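Local coordinates for protein fusolin (Unidentified entomopoxvirus, PDB 4OW5) that enhances the virulence of an insect poxvirus, crystallises in vivo into viral spindles, and probably binds and attacks chitin through a lytic polysaccharide monooxygenase domain, at residues Q39-K44 with S57-M62; P119-L124 with I232-L237; V210-W215 with G224-A229. One frame throughout, in Å; residues are numbered along the deposited sequence.

Interaction 1: residues Q39-K44 with S57-M62. With EDO (1,2-ethanediol), chain E.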
# COMPACT_ATOMS: atom_id res chain seq x y z
N GLN A 39 8.28 18.96 16.60
CA GLN A 39 8.13 20.35 16.17
C GLN A 39 6.73 20.90 16.38
O GLN A 39 6.59 22.09 16.66
CB GLN A 39 8.59 20.53 14.73
CG GLN A 39 10.13 20.39 14.69
CD GLN A 39 10.79 20.47 13.34
OE1 GLN A 39 10.14 20.52 12.30
NE2 GLN A 39 12.11 20.53 13.35
N ASN A 40 5.70 20.06 16.37
CA ASN A 40 4.37 20.56 16.66
C ASN A 40 4.30 21.03 18.11
O ASN A 40 3.77 22.12 18.39
CB ASN A 40 3.28 19.51 16.41
CG ASN A 40 2.39 19.85 15.25
OD1 ASN A 40 2.81 20.48 14.28
ND2 ASN A 40 1.11 19.57 15.36
N VAL A 41 4.84 20.24 19.03
CA VAL A 41 4.82 20.61 20.45
C VAL A 41 5.74 21.81 20.68
O VAL A 41 5.34 22.75 21.35
CB VAL A 41 5.18 19.43 21.34
CG1 VAL A 41 5.32 19.88 22.79
CG2 VAL A 41 4.13 18.33 21.21
N TYR A 42 6.94 21.78 20.13
CA TYR A 42 7.88 22.90 20.21
C TYR A 42 7.21 24.20 19.69
O TYR A 42 7.18 25.21 20.39
CB TYR A 42 9.13 22.55 19.39
CG TYR A 42 10.22 23.60 19.39
CD1 TYR A 42 10.40 24.44 18.31
CD2 TYR A 42 11.17 23.64 20.40
CE1 TYR A 42 11.42 25.39 18.28
CE2 TYR A 42 12.19 24.60 20.40
CZ TYR A 42 12.31 25.48 19.34
OH TYR A 42 13.32 26.40 19.33
N ASN A 43 6.60 24.15 18.51
CA ASN A 43 5.95 25.34 17.94
C ASN A 43 4.70 25.76 18.73
O ASN A 43 4.46 26.96 18.83
CB ASN A 43 5.61 25.15 16.47
CG ASN A 43 6.83 25.05 15.60
OD1 ASN A 43 7.90 25.50 15.95
ND2 ASN A 43 6.72 24.39 14.47
N LYS A 44 3.95 24.83 19.34
CA LYS A 44 2.77 25.13 20.16
C LYS A 44 3.15 25.97 21.39
O LYS A 44 2.50 26.98 21.69
CB LYS A 44 2.07 23.85 20.59
CG LYS A 44 0.72 24.06 21.30
CD LYS A 44 0.17 22.66 21.63
CE LYS A 44 -1.12 22.66 22.41
NZ LYS A 44 -1.66 21.28 22.52
N SER A 57 12.00 21.77 26.15
CA SER A 57 11.69 20.92 27.28
C SER A 57 10.36 20.17 27.08
O SER A 57 10.26 18.99 27.42
CB SER A 57 11.63 21.73 28.58
OG SER A 57 11.32 20.86 29.65
N ALA A 58 9.34 20.88 26.59
CA ALA A 58 8.01 20.29 26.39
C ALA A 58 8.06 19.20 25.34
O ALA A 58 7.56 18.10 25.59
CB ALA A 58 7.01 21.37 25.99
N ALA A 59 8.72 19.46 24.21
CA ALA A 59 8.84 18.49 23.10
C ALA A 59 9.76 17.32 23.49
O ALA A 59 9.46 16.17 23.15
CB ALA A 59 9.35 19.17 21.85
N GLN A 60 10.84 17.60 24.23
CA GLN A 60 11.75 16.52 24.65
C GLN A 60 11.09 15.66 25.72
O GLN A 60 11.30 14.45 25.70
CB GLN A 60 13.11 17.05 25.14
CG GLN A 60 13.90 17.63 24.01
CD GLN A 60 15.14 18.37 24.42
OE1 GLN A 60 15.44 18.52 25.59
NE2 GLN A 60 15.87 18.86 23.43
N TYR A 61 10.24 16.26 26.58
CA TYR A 61 9.49 15.52 27.60
C TYR A 61 8.56 14.50 26.94
O TYR A 61 8.42 13.38 27.43
CB TYR A 61 8.69 16.48 28.49
CG TYR A 61 7.84 15.80 29.54
CD1 TYR A 61 6.52 15.46 29.27
CD2 TYR A 61 8.28 15.68 30.85
CE1 TYR A 61 5.71 14.90 30.25
CE2 TYR A 61 7.48 15.10 31.84
CZ TYR A 61 6.18 14.76 31.54
OH TYR A 61 5.37 14.25 32.52
N MET A 62 7.94 14.89 25.84
CA MET A 62 7.07 13.97 25.09
C MET A 62 7.85 12.70 24.64
O MET A 62 7.33 11.58 24.72
CB MET A 62 6.46 14.72 23.90
CG MET A 62 5.77 13.85 22.92
SD MET A 62 5.02 14.71 21.50
CE MET A 62 6.35 15.64 20.95
C1 EDO E . 10.67 24.37 14.27
O1 EDO E . 10.31 25.67 14.72
C2 EDO E . 10.29 24.20 12.79
O2 EDO E . 8.87 24.18 12.62

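Interaction 2: residues P119-L124 with I232-L237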
# COMPACT_ATOMS: atom_id res chain seq x y z
N PRO A 119 5.91 2.24 9.85
CA PRO A 119 5.36 1.04 10.47
C PRO A 119 6.33 -0.09 10.61
O PRO A 119 7.33 -0.15 9.91
CB PRO A 119 4.28 0.64 9.46
CG PRO A 119 4.97 0.94 8.11
CD PRO A 119 5.78 2.19 8.37
N THR A 120 5.97 -1.03 11.45
CA THR A 120 6.57 -2.34 11.50
C THR A 120 6.05 -3.06 10.25
O THR A 120 4.83 -3.13 10.07
CB THR A 120 6.17 -3.09 12.78
OG1 THR A 120 6.81 -2.46 13.90
CG2 THR A 120 6.51 -4.61 12.70
N VAL A 121 6.93 -3.61 9.43
CA VAL A 121 6.55 -4.29 8.19
C VAL A 121 6.57 -5.78 8.39
O VAL A 121 7.64 -6.36 8.54
CB VAL A 121 7.50 -3.88 7.05
CG1 VAL A 121 7.18 -4.65 5.77
CG2 VAL A 121 7.46 -2.36 6.82
N ILE A 122 5.40 -6.41 8.35
CA ILE A 122 5.26 -7.85 8.52
C ILE A 122 5.03 -8.52 7.15
O ILE A 122 3.97 -8.35 6.56
CB ILE A 122 4.09 -8.15 9.52
CG1 ILE A 122 4.37 -7.38 10.87
CG2 ILE A 122 3.92 -9.70 9.74
CD1 ILE A 122 3.35 -7.52 11.86
N PRO A 123 5.98 -9.32 6.65
CA PRO A 123 5.76 -10.00 5.36
C PRO A 123 4.74 -11.13 5.45
O PRO A 123 4.66 -11.83 6.46
CB PRO A 123 7.16 -10.53 4.98
CG PRO A 123 8.11 -10.02 6.02
CD PRO A 123 7.29 -9.69 7.23
N LEU A 124 3.90 -11.25 4.44
CA LEU A 124 2.93 -12.34 4.38
C LEU A 124 3.57 -13.51 3.63
O LEU A 124 4.14 -13.30 2.56
CB LEU A 124 1.65 -11.89 3.65
CG LEU A 124 0.83 -10.79 4.31
CD1 LEU A 124 -0.28 -10.32 3.40
CD2 LEU A 124 0.28 -11.24 5.63
N ILE A 232 2.09 -2.62 8.96
CA ILE A 232 1.68 -2.89 7.60
C ILE A 232 2.07 -4.31 7.24
O ILE A 232 3.14 -4.79 7.61
CB ILE A 232 2.25 -1.87 6.57
CG1 ILE A 232 1.40 -1.89 5.30
CG2 ILE A 232 3.75 -2.08 6.28
CD1 ILE A 232 1.82 -0.83 4.23
N PHE A 233 1.21 -4.99 6.50
CA PHE A 233 1.54 -6.29 5.97
C PHE A 233 2.19 -6.07 4.60
O PHE A 233 1.73 -5.21 3.85
CB PHE A 233 0.27 -7.17 5.87
CG PHE A 233 -0.16 -7.64 7.24
CD1 PHE A 233 0.61 -8.53 7.95
CD2 PHE A 233 -1.34 -7.19 7.81
CE1 PHE A 233 0.25 -8.93 9.23
CE2 PHE A 233 -1.73 -7.62 9.07
CZ PHE A 233 -0.93 -8.52 9.76
N ALA A 234 3.26 -6.78 4.29
CA ALA A 234 3.91 -6.70 2.98
C ALA A 234 3.50 -7.94 2.18
O ALA A 234 3.66 -9.07 2.64
CB ALA A 234 5.41 -6.59 3.11
N HIS A 235 2.89 -7.74 1.01
CA HIS A 235 2.41 -8.87 0.21
C HIS A 235 3.50 -9.61 -0.49
O HIS A 235 4.46 -9.01 -0.95
CB HIS A 235 1.42 -8.39 -0.84
CG HIS A 235 0.16 -7.84 -0.27
ND1 HIS A 235 -0.08 -6.48 -0.25
CD2 HIS A 235 -0.92 -8.49 0.24
CE1 HIS A 235 -1.27 -6.33 0.32
NE2 HIS A 235 -1.81 -7.52 0.62
N ARG A 236 3.32 -10.89 -0.65
CA ARG A 236 4.24 -11.70 -1.44
C ARG A 236 3.98 -11.36 -2.93
O ARG A 236 2.83 -11.17 -3.36
CB ARG A 236 4.05 -13.20 -1.15
CG ARG A 236 5.16 -14.05 -1.76
CD ARG A 236 5.17 -15.48 -1.24
NE ARG A 236 4.79 -16.49 -2.24
CZ ARG A 236 4.72 -17.80 -2.01
NH1 ARG A 236 5.00 -18.29 -0.80
NH2 ARG A 236 4.37 -18.63 -2.98
N LEU A 237 5.04 -11.30 -3.70
CA LEU A 237 4.96 -10.99 -5.13
C LEU A 237 4.84 -12.27 -5.98
O LEU A 237 5.30 -13.33 -5.61
CB LEU A 237 6.21 -10.19 -5.55
CG LEU A 237 6.45 -8.86 -4.82
CD1 LEU A 237 7.64 -8.13 -5.38
CD2 LEU A 237 5.24 -7.95 -4.90

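Interaction 3: residues V210-W215 with G224-A229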
# COMPACT_ATOMS: atom_id res chain seq x y z
N VAL A 210 -3.14 0.71 12.56
CA VAL A 210 -2.71 1.00 13.91
C VAL A 210 -3.25 -0.06 14.84
O VAL A 210 -4.41 -0.50 14.71
CB VAL A 210 -3.13 2.46 14.38
CG1 VAL A 210 -3.04 2.63 15.90
CG2 VAL A 210 -2.31 3.51 13.67
N LEU A 211 -2.38 -0.51 15.74
CA LEU A 211 -2.73 -1.38 16.87
C LEU A 211 -2.68 -0.48 18.09
O LEU A 211 -1.76 0.33 18.20
CB LEU A 211 -1.78 -2.58 16.99
CG LEU A 211 -1.88 -3.58 15.83
CD1 LEU A 211 -0.82 -4.61 15.87
CD2 LEU A 211 -3.22 -4.24 15.79
N TYR A 212 -3.73 -0.49 18.90
CA TYR A 212 -3.83 0.31 20.11
C TYR A 212 -3.80 -0.62 21.32
O TYR A 212 -4.58 -1.56 21.38
CB TYR A 212 -5.08 1.14 20.09
CG TYR A 212 -5.11 2.31 21.06
CD1 TYR A 212 -4.08 3.25 21.08
CD2 TYR A 212 -6.16 2.47 21.95
CE1 TYR A 212 -4.12 4.34 21.93
CE2 TYR A 212 -6.24 3.59 22.77
CZ TYR A 212 -5.21 4.50 22.78
OH TYR A 212 -5.34 5.62 23.56
N VAL A 213 -2.86 -0.40 22.23
CA VAL A 213 -2.67 -1.25 23.41
C VAL A 213 -2.89 -0.41 24.66
O VAL A 213 -2.25 0.64 24.85
CB VAL A 213 -1.27 -1.89 23.45
CG1 VAL A 213 -1.07 -2.73 24.72
CG2 VAL A 213 -1.04 -2.76 22.22
N ARG A 214 -3.74 -0.95 25.54
CA ARG A 214 -4.06 -0.40 26.83
C ARG A 214 -3.56 -1.36 27.90
O ARG A 214 -3.93 -2.53 27.87
CB ARG A 214 -5.57 -0.24 26.96
CG ARG A 214 -5.97 0.34 28.31
CD ARG A 214 -7.46 0.33 28.45
NE ARG A 214 -7.89 0.85 29.75
CZ ARG A 214 -9.04 0.53 30.35
NH1 ARG A 214 -9.89 -0.32 29.78
NH2 ARG A 214 -9.34 1.07 31.52
N TRP A 215 -2.72 -0.90 28.81
CA TRP A 215 -2.22 -1.68 29.95
C TRP A 215 -2.80 -1.01 31.18
O TRP A 215 -2.42 0.12 31.50
CB TRP A 215 -0.69 -1.75 30.00
CG TRP A 215 -0.17 -2.48 31.21
CD1 TRP A 215 -0.72 -3.58 31.81
CD2 TRP A 215 1.04 -2.20 31.92
NE1 TRP A 215 0.06 -3.97 32.87
CE2 TRP A 215 1.14 -3.14 32.96
CE3 TRP A 215 2.05 -1.24 31.77
CZ2 TRP A 215 2.20 -3.14 33.88
CZ3 TRP A 215 3.10 -1.24 32.69
CH2 TRP A 215 3.17 -2.17 33.73
N GLY A 224 -3.56 3.80 33.73
CA GLY A 224 -3.51 3.01 32.51
C GLY A 224 -2.52 3.61 31.53
O GLY A 224 -2.40 4.83 31.44
N PHE A 225 -1.83 2.75 30.79
CA PHE A 225 -0.88 3.11 29.76
C PHE A 225 -1.51 2.80 28.39
O PHE A 225 -2.09 1.71 28.19
CB PHE A 225 0.45 2.40 29.94
CG PHE A 225 1.05 2.69 31.29
CD1 PHE A 225 0.64 2.00 32.41
CD2 PHE A 225 1.99 3.70 31.45
CE1 PHE A 225 1.12 2.33 33.68
CE2 PHE A 225 2.41 4.08 32.71
CZ PHE A 225 1.96 3.41 33.82
N TYR A 226 -1.45 3.75 27.49
CA TYR A 226 -2.05 3.67 26.17
C TYR A 226 -1.00 3.95 25.10
O TYR A 226 -0.38 5.02 25.12
CB TYR A 226 -3.20 4.67 26.05
CG TYR A 226 -4.29 4.50 27.10
CD1 TYR A 226 -5.50 3.89 26.78
CD2 TYR A 226 -4.12 4.96 28.39
CE1 TYR A 226 -6.51 3.75 27.73
CE2 TYR A 226 -5.13 4.83 29.36
CZ TYR A 226 -6.31 4.19 29.02
OH TYR A 226 -7.24 3.96 30.00
N ASN A 227 -0.79 3.03 24.18
CA ASN A 227 0.19 3.20 23.09
C ASN A 227 -0.36 2.80 21.74
O ASN A 227 -0.97 1.73 21.61
CB ASN A 227 1.42 2.32 23.32
CG ASN A 227 2.38 2.63 24.43
OD1 ASN A 227 3.42 2.01 24.46
ND2 ASN A 227 2.20 3.63 25.25
N CYS A 228 -0.03 3.60 20.71
CA CYS A 228 -0.27 3.32 19.30
C CYS A 228 0.93 2.64 18.72
O CYS A 228 2.05 3.05 19.00
CB CYS A 228 -0.57 4.61 18.54
SG CYS A 228 -2.13 5.37 19.00
N ALA A 229 0.72 1.62 17.89
CA ALA A 229 1.78 0.95 17.14
C ALA A 229 1.35 0.92 15.66
O ALA A 229 0.25 0.47 15.36
CB ALA A 229 2.01 -0.43 17.66

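Interaction 1: residues Q39-K44 with S57-M62
Asn43, on the helix whose Val41 packs against Ala59 of 57-62, holds both ends of a bound 1,2-ethanediol with its amide. Its OD1 accepts a hydrogen bond from O1 of the diol at 2.7 Å, and its ND2 gives one to O2 at 2.8 Å, nearly straight at 170°. The same ND2 also bonds the carbonyl of Ile245 of the second subunit. An amide suits this subunit interface, since its N-H groups can serve that carbonyl while its oxygen still accepts. O1 of the diol also lies at the edge of the Tyr42 ring, 3.7 Å from CE1. The diol probably came from the crystallisation liquor.

Between 39-44 and 57-62 no hydrogen bond forms, and the side chains that meet are apolar where they touch. Val41 points at the partner and divides its work between two methyls. CG1 rests on the backbone of 57-62, 3.7 Å from Ala59 N and 3.9 Å from Ala58 CB. CG2 meets Met62 CE at 3.5 Å, a tight fit. The Met62 chain runs out straight and then bends at its last torsion (52°), which brings the terminal methyl to the valine. Tyr42 adds its CB, 4.2 Å from Ala59 CB. The two alanines present only a methyl each, which suits axes that come within 8.0 Å.

Asn40 also bonds the second subunit, so one helix serves both an interior and a subunit interface. The N-to-C directions differ by 151°: this is an antiparallel helical hairpin, made by helices 32-47 and 52-64, in the helical region that follows the first strand of the monooxygenase domain.

Interaction 2: residues P119-L124 with I232-L237
Leu124 lies across Phe233 at about a right angle, its CD2 reaching the ring at CD1, 3.6 Å away. Ile122 approaches the same ring differently: the two side chains run side by side, pointing the same way, with Ile122 CG2 3.8 Å from Phe233 CE1. The ring edge also faces the carbonyl oxygen of Ile122. An isoleucine and a leucine thus meet one aromatic side chain; from strand 131-140, Val132 packs on Leu124 and Phe233, and Ile134 on Ile122. The other methyl of Leu124, CD1, lies alongside His235, 3.7 Å from CD2.

Val121, Pro123, Ile232 and Ala234 occupy the other face. Ile232 turns its CG1 anti to the backbone N (chi1 -159°), leaving CG2 in the crowded position between N and the carbonyl carbon. There the branch touches Pro119 CG at 3.7 Å and Val121 CG2 at 3.8 Å. Beta-branched Val121 and Ile232 suit extended backbone, and the small Ala234 leaves room for Val121 CG1.

Four backbone hydrogen bonds link 119-124 to 232-237 in parallel, and Thr120 has a further one with Asp230. Three of the four are nearly in line with the carbonyl; Ala234 N instead approaches Ile122 O from 45° out of the carbonyl plane, and Phe233 CA touches the same oxygen at 3.2 Å. Ile122 N and Leu124 N both point to the partner strand, so a proline fits between them without costing a bond in this pairing.

The second subunit meets both faces, its Ile349 packing on Pro123 and its Thr353 on Ile122, while its Tyr161 stacks on His235. The backbone therefore fixes the register, while apolar side chains fill both the interior and the subunit interface.

Interaction 3: residues V210-W215 with G224-A229
Val213 and Asn227 form the middle pair of an antiparallel beta hairpin, strands 209-217 and 223-234, in the fibronectin type III-like fold of the monooxygenase domain. The backbone bonds come in reciprocal pairs: Leu211 with Ala229, Val213 with Asn227, and Trp215 with Phe225, where both N-to-O distances are 2.8 Å.

Aromatic contacts differ on the two faces. Trp215 and Phe225 lie side by side, CE3 to CD1 3.6 Å, their planes turned 32° apart. Each has its side chain about 4 Å from that of a metal-binding histidine, Trp215 from His144 and Phe225 from His1, so these flat rings pack next to the site, which holds no metal in this model. On the other face Tyr212 takes its ring anti to the backbone N (chi1 -162°) and crosses Tyr226 obliquely, its OH 3.4 Å from Tyr226 CB. That hydroxyl bonds the carbonyl of Leu92.

Sulfur joins in where Cys228 SG comes 3.6 Å from Tyr212 CD1, an oblique contact; the same sulfur forms the disulfide with Cys93, tying the hairpin to the segment between helix 80-87 and strand 120-123.

Arg214 combines packing of its aliphatic chain with polar bonds of its guanidinium. The extended chain runs alongside Tyr226, CG to CE1 3.5 Å, and the guanidinium lies nearly parallel to the ring, 14° off. The NE bond to Tyr226 OH is weak, and the charge is answered chiefly by Glu150 at NH1.

Asn227 uses its amide within its own strand as well as outside: OD1 accepts from Ile4 N and Gln11 NE2, while ND2 gives a hydrogen bond to Tyr226 O at 2.9 Å.

Overall arrangement
Interactions 2 and 3 share strand 223-234, and 3 is nested in the chain loop that 2 closes, though their centres lie 21 Å apart. Interaction 3 is fully buried and combines paired backbone bonds with rings, a disulfide and a salt-bridged arginine, with its Trp215-Phe225 end beside the metal-binding histidines. Interaction 2, at the far end of that strand, pairs parallel rather than antiparallel, is partly open and meets the second subunit. Interaction 1 joins helices instead of strands, with buried apolar side chains and no hydrogen bond between its two segments. It also touches the second subunit, yet its nearest atoms stand about 17 Å from those of interaction 2.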